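Local coordinates for protein beta-N-acetylhexosaminidase (Streptomyces plicatus, PDB 5FCZ) that hydrolyses terminal beta-linked N-acetylhexosamine residues of glycosides, probably by the substrate-assisted mechanism of glycoside hydrolase family 20, at residues L314-D319 with K345-W350; L363-G368 with I391-D396; D252-T257 with A331-V336. One frame throughout, in Å; residues are numbered along the deposited sequence.

Contact 1 of 3, residues L314-D319 with K345-W350; sequences LHIGGD and KTVVGW. With TNX (1,5-anhydro-2-deoxy-2-(ethanethioylamino)-D-arabino-hex-1-enitol), chain B.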
loop_
_atom_site.group_PDB
_atom_site.type_symbol
_atom_site.label_atom_id
_atom_site.label_comp_id
_atom_site.label_asym_id
_atom_site.label_seq_id
_atom_site.Cartn_x
_atom_site.Cartn_y
_atom_site.Cartn_z
ATOM N N LEU A 314 -7.971 -0.141 12.478
ATOM C CA LEU A 314 -7.125 -1.207 13.027
ATOM C C LEU A 314 -7.559 -2.533 12.412
ATOM O O LEU A 314 -8.748 -2.858 12.393
ATOM C CB LEU A 314 -7.197 -1.344 14.561
ATOM C CG LEU A 314 -6.787 -0.193 15.447
ATOM C CD1 LEU A 314 -6.815 -0.600 16.944
ATOM C CD2 LEU A 314 -5.420 0.287 15.063
ATOM N N HIS A 315 -6.585 -3.288 11.926
ATOM C CA HIS A 315 -6.787 -4.577 11.290
ATOM C C HIS A 315 -6.555 -5.641 12.353
ATOM O O HIS A 315 -5.495 -5.662 12.981
ATOM C CB HIS A 315 -5.785 -4.695 10.153
ATOM C CG HIS A 315 -6.184 -5.605 9.033
ATOM N ND1 HIS A 315 -6.503 -6.933 9.221
ATOM C CD2 HIS A 315 -6.240 -5.389 7.695
ATOM C CE1 HIS A 315 -6.781 -7.482 8.053
ATOM N NE2 HIS A 315 -6.631 -6.567 7.111
ATOM N N ILE A 316 -7.544 -6.506 12.584
ATOM C CA ILE A 316 -7.397 -7.577 13.567
ATOM C C ILE A 316 -7.187 -8.933 12.904
ATOM O O ILE A 316 -7.283 -9.967 13.569
ATOM C CB ILE A 316 -8.604 -7.641 14.525
ATOM C CG1 ILE A 316 -9.913 -7.914 13.778
ATOM C CG2 ILE A 316 -8.746 -6.375 15.277
ATOM C CD1 ILE A 316 -11.079 -8.068 14.675
ATOM N N GLY A 317 -6.939 -8.956 11.609
ATOM C CA GLY A 317 -6.726 -10.198 10.908
ATOM C C GLY A 317 -7.926 -11.124 10.867
ATOM O O GLY A 317 -8.966 -10.785 10.288
ATOM N N GLY A 318 -7.767 -12.293 11.481
ATOM C CA GLY A 318 -8.775 -13.329 11.518
ATOM C C GLY A 318 -8.600 -14.450 10.506
ATOM O O GLY A 318 -9.457 -15.334 10.435
ATOM N N ASP A 319 -7.525 -14.440 9.728
ATOM C CA ASP A 319 -7.291 -15.451 8.714
ATOM C C ASP A 319 -6.710 -16.722 9.313
ATOM O O ASP A 319 -5.925 -16.682 10.266
ATOM C CB ASP A 319 -6.303 -14.940 7.667
ATOM C CG ASP A 319 -4.965 -14.607 8.278
ATOM O OD1 ASP A 319 -4.996 -13.772 9.236
ATOM O OD2 ASP A 319 -3.929 -15.202 7.835
ATOM N N LYS A 345 -11.588 3.324 16.732
ATOM C CA LYS A 345 -11.181 2.957 15.383
ATOM C C LYS A 345 -12.228 2.090 14.694
ATOM O O LYS A 345 -13.153 1.562 15.321
ATOM C CB LYS A 345 -9.825 2.246 15.423
ATOM C CG LYS A 345 -8.763 3.053 16.200
ATOM C CD LYS A 345 -8.522 4.367 15.516
ATOM C CE LYS A 345 -7.537 5.208 16.240
ATOM N NZ LYS A 345 -7.269 6.410 15.476
ATOM N N THR A 346 -12.076 1.995 13.374
ATOM C CA THR A 346 -12.881 1.128 12.528
ATOM C C THR A 346 -12.186 -0.227 12.350
ATOM O O THR A 346 -10.994 -0.284 12.055
ATOM C CB THR A 346 -13.119 1.823 11.188
ATOM O OG1 THR A 346 -13.911 2.984 11.414
ATOM C CG2 THR A 346 -13.827 0.922 10.165
ATOM N N VAL A 347 -12.925 -1.330 12.535
ATOM C CA VAL A 347 -12.288 -2.640 12.457
ATOM C C VAL A 347 -12.178 -3.081 11.002
ATOM O O VAL A 347 -13.058 -2.818 10.167
ATOM C CB VAL A 347 -13.020 -3.686 13.334
ATOM C CG1 VAL A 347 -14.431 -3.786 12.999
ATOM C CG2 VAL A 347 -12.390 -5.078 13.181
ATOM N N VAL A 348 -11.033 -3.685 10.687
ATOM C CA VAL A 348 -10.784 -4.379 9.436
ATOM C C VAL A 348 -10.379 -5.803 9.800
ATOM O O VAL A 348 -9.641 -6.015 10.769
ATOM C CB VAL A 348 -9.682 -3.687 8.596
ATOM C CG1 VAL A 348 -9.539 -4.346 7.205
ATOM C CG2 VAL A 348 -9.960 -2.205 8.449
ATOM N N GLY A 349 -10.883 -6.772 9.034
ATOM C CA GLY A 349 -10.467 -8.146 9.168
ATOM C C GLY A 349 -10.371 -8.782 7.798
ATOM O O GLY A 349 -10.979 -8.320 6.839
ATOM N N TRP A 350 -9.594 -9.849 7.720
ATOM C CA TRP A 350 -9.648 -10.690 6.538
ATOM C C TRP A 350 -11.069 -11.249 6.411
ATOM O O TRP A 350 -11.840 -11.227 7.366
ATOM C CB TRP A 350 -8.586 -11.794 6.635
ATOM C CG TRP A 350 -7.161 -11.272 6.723
ATOM C CD1 TRP A 350 -6.337 -11.256 7.834
ATOM C CD2 TRP A 350 -6.388 -10.707 5.654
ATOM N NE1 TRP A 350 -5.110 -10.713 7.510
ATOM C CE2 TRP A 350 -5.116 -10.362 6.184
ATOM C CE3 TRP A 350 -6.644 -10.459 4.304
ATOM C CZ2 TRP A 350 -4.112 -9.784 5.400
ATOM C CZ3 TRP A 350 -5.650 -9.880 3.529
ATOM C CH2 TRP A 350 -4.402 -9.546 4.077
HETATM C C1 TNX B . -1.792 -16.985 3.553
HETATM S S7 TNX B . -2.982 -14.569 2.810
HETATM C C2 TNX B . -1.766 -16.153 4.572
HETATM C C3 TNX B . -0.431 -15.551 5.030
HETATM C C4 TNX B . 0.630 -16.020 4.005
HETATM C C5 TNX B . 0.065 -15.903 2.572
HETATM C C6 TNX B . 1.065 -16.494 1.589
HETATM C C7 TNX B . -3.541 -14.688 4.377
HETATM C C8 TNX B . -4.567 -13.717 4.922
HETATM N N2 TNX B . -2.990 -15.640 5.121
HETATM O O3 TNX B . -0.155 -15.929 6.346
HETATM O O4 TNX B . 1.760 -15.223 4.155
HETATM O O5 TNX B . -1.171 -16.620 2.395
HETATM O O6 TNX B . 0.834 -15.954 0.316
#

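Contact 2 of 3, residues L363-G368 with I391-D396; sequences LVQYWG and ILSPAD. With TNX (1,5-anhydro-2-deoxy-2-(ethanethioylamino)-D-arabino-hex-1-enitol), chain B.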
loop_
_atom_site.group_PDB
_atom_site.type_symbol
_atom_site.label_atom_id
_atom_site.label_comp_id
_atom_site.label_asym_id
_atom_site.label_seq_id
_atom_site.Cartn_x
_atom_site.Cartn_y
_atom_site.Cartn_z
ATOM N N LEU A 363 -14.897 -3.331 7.806
ATOM C CA LEU A 363 -14.513 -3.718 6.456
ATOM C C LEU A 363 -13.910 -5.104 6.493
ATOM O O LEU A 363 -13.356 -5.519 7.515
ATOM C CB LEU A 363 -13.469 -2.781 5.862
ATOM C CG LEU A 363 -13.904 -1.362 5.496
ATOM C CD1 LEU A 363 -13.898 -0.516 6.696
ATOM C CD2 LEU A 363 -12.957 -0.788 4.453
ATOM N N VAL A 364 -13.978 -5.819 5.367
ATOM C CA VAL A 364 -13.290 -7.100 5.293
ATOM C C VAL A 364 -12.483 -7.144 4.015
ATOM O O VAL A 364 -12.867 -6.588 2.980
ATOM C CB VAL A 364 -14.231 -8.326 5.367
ATOM C CG1 VAL A 364 -14.890 -8.376 6.710
ATOM C CG2 VAL A 364 -15.261 -8.313 4.238
ATOM N N GLN A 365 -11.372 -7.845 4.096
ATOM C CA GLN A 365 -10.405 -7.925 3.026
ATOM C C GLN A 365 -10.515 -9.316 2.440
ATOM O O GLN A 365 -10.211 -10.302 3.112
ATOM C CB GLN A 365 -9.011 -7.647 3.562
ATOM C CG GLN A 365 -8.018 -7.679 2.483
ATOM C CD GLN A 365 -6.729 -7.035 2.879
ATOM O OE1 GLN A 365 -6.570 -6.567 4.028
ATOM N NE2 GLN A 365 -5.782 -7.005 1.935
ATOM N N TYR A 366 -10.957 -9.397 1.195
ATOM C CA TYR A 366 -11.173 -10.668 0.540
ATOM C C TYR A 366 -9.883 -11.127 -0.118
ATOM O O TYR A 366 -9.342 -10.423 -0.970
ATOM C CB TYR A 366 -12.275 -10.538 -0.496
ATOM C CG TYR A 366 -12.476 -11.796 -1.319
ATOM C CD1 TYR A 366 -13.255 -12.845 -0.845
ATOM C CD2 TYR A 366 -11.869 -11.935 -2.564
ATOM C CE1 TYR A 366 -13.440 -13.992 -1.611
ATOM C CE2 TYR A 366 -12.040 -13.069 -3.324
ATOM C CZ TYR A 366 -12.837 -14.089 -2.854
ATOM O OH TYR A 366 -13.010 -15.222 -3.617
ATOM N N TRP A 367 -9.405 -12.315 0.262
ATOM C CA TRP A 367 -8.165 -12.852 -0.278
ATOM C C TRP A 367 -8.379 -14.201 -0.946
ATOM O O TRP A 367 -7.426 -14.962 -1.126
ATOM C CB TRP A 367 -7.092 -12.953 0.808
ATOM C CG TRP A 367 -7.412 -13.796 1.993
ATOM C CD1 TRP A 367 -8.245 -13.481 2.994
ATOM C CD2 TRP A 367 -6.866 -15.093 2.310
ATOM N NE1 TRP A 367 -8.277 -14.502 3.928
ATOM C CE2 TRP A 367 -7.441 -15.504 3.517
ATOM C CE3 TRP A 367 -5.967 -15.945 1.673
ATOM C CZ2 TRP A 367 -7.144 -16.717 4.107
ATOM C CZ3 TRP A 367 -5.677 -17.151 2.257
ATOM C CH2 TRP A 367 -6.259 -17.524 3.468
ATOM N N GLY A 368 -9.611 -14.493 -1.338
ATOM C CA GLY A 368 -9.895 -15.672 -2.122
ATOM C C GLY A 368 -9.371 -15.546 -3.542
ATOM O O GLY A 368 -8.741 -14.563 -3.931
ATOM N N ILE A 391 -12.697 -4.814 0.867
ATOM C CA ILE A 391 -11.392 -4.595 0.263
ATOM C C ILE A 391 -11.036 -5.837 -0.524
ATOM O O ILE A 391 -10.956 -6.928 0.045
ATOM C CB ILE A 391 -10.319 -4.314 1.319
ATOM C CG1 ILE A 391 -10.719 -3.126 2.180
ATOM C CG2 ILE A 391 -8.990 -4.054 0.638
ATOM C CD1 ILE A 391 -9.897 -3.034 3.463
ATOM N N LEU A 392 -10.753 -5.669 -1.807
ATOM C CA LEU A 392 -10.443 -6.783 -2.684
ATOM C C LEU A 392 -8.932 -6.944 -2.839
ATOM O O LEU A 392 -8.232 -6.029 -3.301
ATOM C CB LEU A 392 -11.091 -6.586 -4.051
ATOM C CG LEU A 392 -12.614 -6.518 -4.089
ATOM C CD1 LEU A 392 -13.082 -6.492 -5.544
ATOM C CD2 LEU A 392 -13.222 -7.712 -3.330
ATOM N N SER A 393 -8.427 -8.124 -2.503
ATOM C CA SER A 393 -7.024 -8.453 -2.738
ATOM C C SER A 393 -6.906 -9.929 -3.079
ATOM O O SER A 393 -6.249 -10.695 -2.369
ATOM C CB SER A 393 -6.160 -8.057 -1.535
ATOM O OG SER A 393 -6.505 -8.739 -0.362
ATOM N N PRO A 394 -7.508 -10.357 -4.191
ATOM C CA PRO A 394 -7.480 -11.787 -4.527
ATOM C C PRO A 394 -6.059 -12.314 -4.665
ATOM O O PRO A 394 -5.177 -11.659 -5.231
ATOM C CB PRO A 394 -8.244 -11.878 -5.861
ATOM C CG PRO A 394 -8.916 -10.553 -6.082
ATOM C CD PRO A 394 -8.157 -9.542 -5.240
ATOM N N ALA A 395 -5.853 -13.533 -4.148
ATOM C CA ALA A 395 -4.510 -14.085 -4.026
ATOM C C ALA A 395 -3.950 -14.499 -5.368
ATOM O O ALA A 395 -2.723 -14.616 -5.515
ATOM C CB ALA A 395 -4.513 -15.276 -3.054
ATOM N N ASP A 396 -4.817 -14.707 -6.353
ATOM C CA ASP A 396 -4.376 -14.943 -7.717
ATOM C C ASP A 396 -4.498 -13.689 -8.568
ATOM O O ASP A 396 -4.534 -13.774 -9.800
ATOM C CB ASP A 396 -5.164 -16.116 -8.314
ATOM C CG ASP A 396 -6.663 -15.875 -8.317
ATOM O OD1 ASP A 396 -7.105 -14.822 -7.802
ATOM O OD2 ASP A 396 -7.408 -16.733 -8.838
HETATM C C1 TNX B . -1.792 -16.985 3.553
HETATM S S7 TNX B . -2.982 -14.569 2.810
HETATM C C2 TNX B . -1.766 -16.153 4.572
HETATM C C3 TNX B . -0.431 -15.551 5.030
HETATM C C4 TNX B . 0.630 -16.020 4.005
HETATM C C5 TNX B . 0.065 -15.903 2.572
HETATM C C6 TNX B . 1.065 -16.494 1.589
HETATM C C7 TNX B . -3.541 -14.688 4.377
HETATM C C8 TNX B . -4.567 -13.717 4.922
HETATM N N2 TNX B . -2.990 -15.640 5.121
HETATM O O3 TNX B . -0.155 -15.929 6.346
HETATM O O4 TNX B . 1.760 -15.223 4.155
HETATM O O5 TNX B . -1.171 -16.620 2.395
HETATM O O6 TNX B . 0.834 -15.954 0.316
#

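Contact 3 of 3, residues D252-T257 with A331-V336; sequences DMPGHT and AFMKRV. With TNX (1,5-anhydro-2-deoxy-2-(ethanethioylamino)-D-arabino-hex-1-enitol), chain B.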
loop_
_atom_site.group_PDB
_atom_site.type_symbol
_atom_site.label_atom_id
_atom_site.label_comp_id
_atom_site.label_asym_id
_atom_site.label_seq_id
_atom_site.Cartn_x
_atom_site.Cartn_y
_atom_site.Cartn_z
ATOM N N ASP A 252 -2.761 -9.737 13.939
ATOM C CA ASP A 252 -3.574 -10.860 13.502
ATOM C C ASP A 252 -4.052 -11.662 14.701
ATOM O O ASP A 252 -3.263 -12.032 15.571
ATOM C CB ASP A 252 -2.779 -11.743 12.561
ATOM C CG ASP A 252 -3.671 -12.544 11.646
ATOM O OD1 ASP A 252 -4.856 -12.775 12.007
ATOM O OD2 ASP A 252 -3.157 -12.935 10.573
ATOM N N MET A 253 -5.350 -11.898 14.760
ATOM C CA MET A 253 -5.934 -12.723 15.811
ATOM C C MET A 253 -7.257 -13.404 15.365
ATOM O O MET A 253 -7.973 -12.849 14.544
ATOM C CB MET A 253 -6.183 -11.868 17.032
ATOM C CG MET A 253 -7.146 -10.758 16.800
ATOM S SD MET A 253 -7.312 -9.658 18.217
ATOM C CE MET A 253 -5.722 -8.812 18.200
ATOM N N PRO A 254 -7.615 -14.571 15.947
ATOM C CA PRO A 254 -6.960 -15.273 17.051
ATOM C C PRO A 254 -5.923 -16.253 16.554
ATOM O O PRO A 254 -5.268 -16.890 17.372
ATOM C CB PRO A 254 -8.111 -15.996 17.720
ATOM C CG PRO A 254 -8.980 -16.415 16.564
ATOM C CD PRO A 254 -8.888 -15.235 15.585
ATOM N N GLY A 255 -5.795 -16.399 15.231
ATOM C CA GLY A 255 -4.757 -17.217 14.642
ATOM C C GLY A 255 -3.548 -16.381 14.242
ATOM O O GLY A 255 -3.524 -15.166 14.415
ATOM N N HIS A 256 -2.534 -17.060 13.696
ATOM C CA HIS A 256 -1.255 -16.420 13.381
ATOM C C HIS A 256 -0.688 -15.692 14.616
ATOM O O HIS A 256 -0.179 -14.571 14.549
ATOM C CB HIS A 256 -1.420 -15.474 12.169
ATOM C CG HIS A 256 -1.536 -16.196 10.871
ATOM N ND1 HIS A 256 -0.440 -16.654 10.174
ATOM C CD2 HIS A 256 -2.624 -16.590 10.167
ATOM C CE1 HIS A 256 -0.853 -17.280 9.085
ATOM N NE2 HIS A 256 -2.173 -17.257 9.060
ATOM N N THR A 257 -0.780 -16.339 15.770
ATOM C CA THR A 257 -0.509 -15.696 17.050
ATOM C C THR A 257 0.643 -16.350 17.805
ATOM O O THR A 257 0.832 -16.041 18.979
ATOM C CB THR A 257 -1.762 -15.717 17.926
ATOM O OG1 THR A 257 -2.399 -16.995 17.797
ATOM C CG2 THR A 257 -2.717 -14.618 17.522
ATOM N N ALA A 331 -17.284 -16.784 18.631
ATOM C CA ALA A 331 -17.247 -16.266 20.001
ATOM C C ALA A 331 -16.150 -15.222 20.164
ATOM O O ALA A 331 -16.405 -14.085 20.564
ATOM C CB ALA A 331 -17.026 -17.414 20.998
ATOM N N PHE A 332 -14.908 -15.612 19.864
ATOM C CA PHE A 332 -13.782 -14.703 20.005
ATOM C C PHE A 332 -14.046 -13.375 19.290
ATOM O O PHE A 332 -13.774 -12.304 19.834
ATOM C CB PHE A 332 -12.516 -15.379 19.471
ATOM C CG PHE A 332 -11.295 -14.501 19.541
ATOM C CD1 PHE A 332 -10.545 -14.430 20.691
ATOM C CD2 PHE A 332 -10.910 -13.729 18.461
ATOM C CE1 PHE A 332 -9.446 -13.609 20.755
ATOM C CE2 PHE A 332 -9.797 -12.915 18.534
ATOM C CZ PHE A 332 -9.078 -12.855 19.671
ATOM N N MET A 333 -14.607 -13.423 18.084
ATOM C CA MET A 333 -14.753 -12.210 17.286
ATOM C C MET A 333 -15.894 -11.358 17.779
ATOM O O MET A 333 -15.852 -10.129 17.638
ATOM C CB MET A 333 -14.980 -12.544 15.811
ATOM C CG MET A 333 -13.718 -12.974 15.068
ATOM S SD MET A 333 -12.400 -11.739 15.184
ATOM C CE MET A 333 -11.168 -12.351 14.059
ATOM N N LYS A 334 -16.931 -12.005 18.311
ATOM C CA LYS A 334 -17.991 -11.283 18.991
ATOM C C LYS A 334 -17.410 -10.423 20.112
ATOM O O LYS A 334 -17.731 -9.231 20.219
ATOM C CB LYS A 334 -19.013 -12.302 19.495
ATOM C CG LYS A 334 -20.214 -11.743 20.268
ATOM C CD LYS A 334 -21.054 -10.762 19.479
ATOM C CE LYS A 334 -21.968 -11.430 18.447
ATOM N NZ LYS A 334 -22.722 -10.406 17.611
ATOM N N ARG A 335 -16.476 -10.985 20.898
ATOM C CA ARG A 335 -15.911 -10.247 22.025
ATOM C C ARG A 335 -14.900 -9.188 21.589
ATOM O O ARG A 335 -14.937 -8.083 22.119
ATOM C CB ARG A 335 -15.291 -11.219 23.036
ATOM C CG ARG A 335 -16.252 -12.351 23.368
ATOM C CD ARG A 335 -16.018 -13.032 24.713
ATOM N NE ARG A 335 -15.654 -14.458 24.567
ATOM C CZ ARG A 335 -16.448 -15.494 24.835
ATOM N NH1 ARG A 335 -17.688 -15.304 25.263
ATOM N NH2 ARG A 335 -15.990 -16.736 24.682
ATOM N N VAL A 336 -14.004 -9.462 20.630
ATOM C CA VAL A 336 -12.897 -8.518 20.435
ATOM C C VAL A 336 -13.248 -7.367 19.500
ATOM O O VAL A 336 -12.686 -6.282 19.642
ATOM C CB VAL A 336 -11.594 -9.193 19.955
ATOM C CG1 VAL A 336 -11.230 -10.328 20.870
ATOM C CG2 VAL A 336 -11.717 -9.656 18.554
HETATM C C1 TNX B . -1.792 -16.985 3.553
HETATM S S7 TNX B . -2.982 -14.569 2.810
HETATM C C2 TNX B . -1.766 -16.153 4.572
HETATM C C3 TNX B . -0.431 -15.551 5.030
HETATM C C4 TNX B . 0.630 -16.020 4.005
HETATM C C5 TNX B . 0.065 -15.903 2.572
HETATM C C6 TNX B . 1.065 -16.494 1.589
HETATM C C7 TNX B . -3.541 -14.688 4.377
HETATM C C8 TNX B . -4.567 -13.717 4.922
HETATM N N2 TNX B . -2.990 -15.640 5.121
HETATM O O3 TNX B . -0.155 -15.929 6.346
HETATM O O4 TNX B . 1.760 -15.223 4.155
HETATM O O5 TNX B . -1.171 -16.620 2.395
HETATM O O6 TNX B . 0.834 -15.954 0.316
#

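Contact 1 of 3, residues L314-D319 with K345-W350
Asp-319 runs alongside Trp-350, with OD1 of Asp-319 3.2 Å from CD1 of Trp-350 and the carboxylate plane turned 62° from the indole. Together they grip the thioamide arm of TNX. Its N2 donates a hydrogen bond to OD2 of Asp-319 (2.9 Å), and its methyl carbon C8 sits 3.5 Å above the plane of the Trp-350 ring, over the centre. The opposite indole face receives His-315, which turns its edge to the five-membered ring in an edge-to-face pair with centroids 4.7 Å apart; CE1 lies toward the rim.

A second shell fixes these rings. With CG of His-315 anti to the backbone N (chi1 -154°), the imidazole is brought over Val-348 and back to Gly-317 N. Val-348 CG1 makes a CH-pi contact over one imidazole face, 3.8 Å from its centroid. ND1 accepts a bond from Gly-317 N lying in the ring plane; NE2 is bonded to Gln-365. The indole N-H of Trp-350 is bonded to Glu-250.

Behind the side chains run two parallel strands of a TIM barrel, joined through helix 326-342 as a beta-alpha-beta unit. Leu-314 N bonds to Thr-346 O, Val-348 N to Leu-314 O, and Ile-316 N to Val-348 O (2.8 Å). Further on, Gly-317 O takes Trp-350 N. A CB on Gly-349 would come within 3.1 Å of Gly-317 O, so the close pass of the two chains here depends on the missing side chain. On the helix-facing side, Ile-316 CD1 packs on Val-347 CG2 at 3.6 Å.

A carboxylate oxygen that accepts the amide N-H, next to an indole face that takes the methyl, suits a substrate's 2-acetamido group; holding that group is consistent with its acting as nucleophile, as in other family 20 enzymes.

Contact 2 of 3, residues L363-G368 with I391-D396
Ile-391 lies across Leu-363, the two side chains meeting at an oblique angle with CD1 of Ile-391 3.9 Å from CD2 of Leu-363. The CG2 branch of Ile-391 turns instead toward CG of Gln-365, its bridge partner across the strands. Gln-365 has CG anti to the backbone N (chi1 -178°) and an extended chain, which carries its amide along to Ser-393. NE2 of Gln-365 donates to OG of Ser-393 at 3.0 Å, with the hydroxyl oxygen close to the amide plane, and it is also bonded to Glu-444. With NE2 given to two acceptors and OE1 taken by His-315 NE2, the amide is fixed in its rotation.

The backbones are parallel neighbours in the TIM barrel, two strands linked by helix 374-385 as a beta-alpha-beta unit. Ile-391 N bonds to Val-364 O. Tyr-366 N reaches Ile-391 O at 2.7 Å, and Tyr-366 O takes Ser-393 N; the Ser-393 hydroxyl adds a weak bond to that same oxygen. On the other face of the sheet, CB of Tyr-366 touches CD2 of Leu-392 at 4.1 Å.

Beyond the strands the pairing continues between loops. Gly-368 O receives Ala-395 N from above the carbonyl plane. A side chain at Gly-368 would run into the hydroxyl of Tyr-366, whose ring lies flat beneath Gly-368 N.

Trp-367 turns its indole to the ligand. One face of the ring lies under the TNX thioamide arm, with C8 3.6 Å from the ring plane and S7 3.5 Å from CE3 of Trp-367, while NE1 is bonded to Gln-352.

Contact 3 of 3, residues D252-T257 with A331-V336
Pro-254 sets its CB into the middle of the Phe-332 ring face, a CH-pi contact 3.6 Å from the centroid and only 13° off the ring normal. In the TIM barrel this joins a loop following strand 246-250 to helix 326-342 of the outer shell.

The loop offers two bumps. One is the pyrrolidine of Pro-254, brought forward after a cis peptide bond and passing the phenyl head to tail. The other is Met-253, which crosses Phe-332 at about a right angle and meets its rim rather than its face: CG of Met-253 lies 3.8 Å from CE2 of Phe-332, in the ring plane. SD continues round that rim as a Met-aromatic contact, 5.1 Å from the centroid and 80° off the normal.

From the helix, Phe-332 holds its CG anti to the backbone N (chi1 179°), which carries the ring out to the loop, its face under Pro-254 and its rim against Met-253. Val-336, one turn along, backs the opposite face with CG1 3.5 Å above the plane, so the phenyl is a flat wedge between proline and valine. Replacing it by an alanine would probably open a gap between them and leave Met-253 SD without its aromatic rim.

The far end of the same loop reaches the sugar site, where CE1 of His-256 approaches O3 of TNX at 3.1 Å while its nitrogens are bonded to Asp-197 and Glu-320. Thr-257 braces the loop, its OG1 donating to Pro-254 O.

Met-333, bent at its second torsion, fills the hollow beside the proline: its CE methyl rests 3.3 Å from the carbonyl oxygen of Met-253 and 4.0 Å from CD of Pro-254.

In the fold
All three contacts belong to the TIM-barrel catalytic domain and touch TNX. Contacts 1 and 2, centres about 12 Å apart, pair successive strands of one parallel sheet; strands 346-350 and 363-366 are neighbours and join them through bonds such as Gly-349 O to Gln-365 N. Contact 3, centred about 10 Å from contact 1 and 19 Å from contact 2, is interleaved with contact 1 along the chain (252-257, 314-319, 331-336, 345-350), while contact 2 follows both. Helix 326-342 of contact 3 links the strands of contact 1, and the loop of contact 3 meets residues 314-319 where Met-253 N faces Ile-316 O. The ligand site is therefore built from adjoining strand ends and loops.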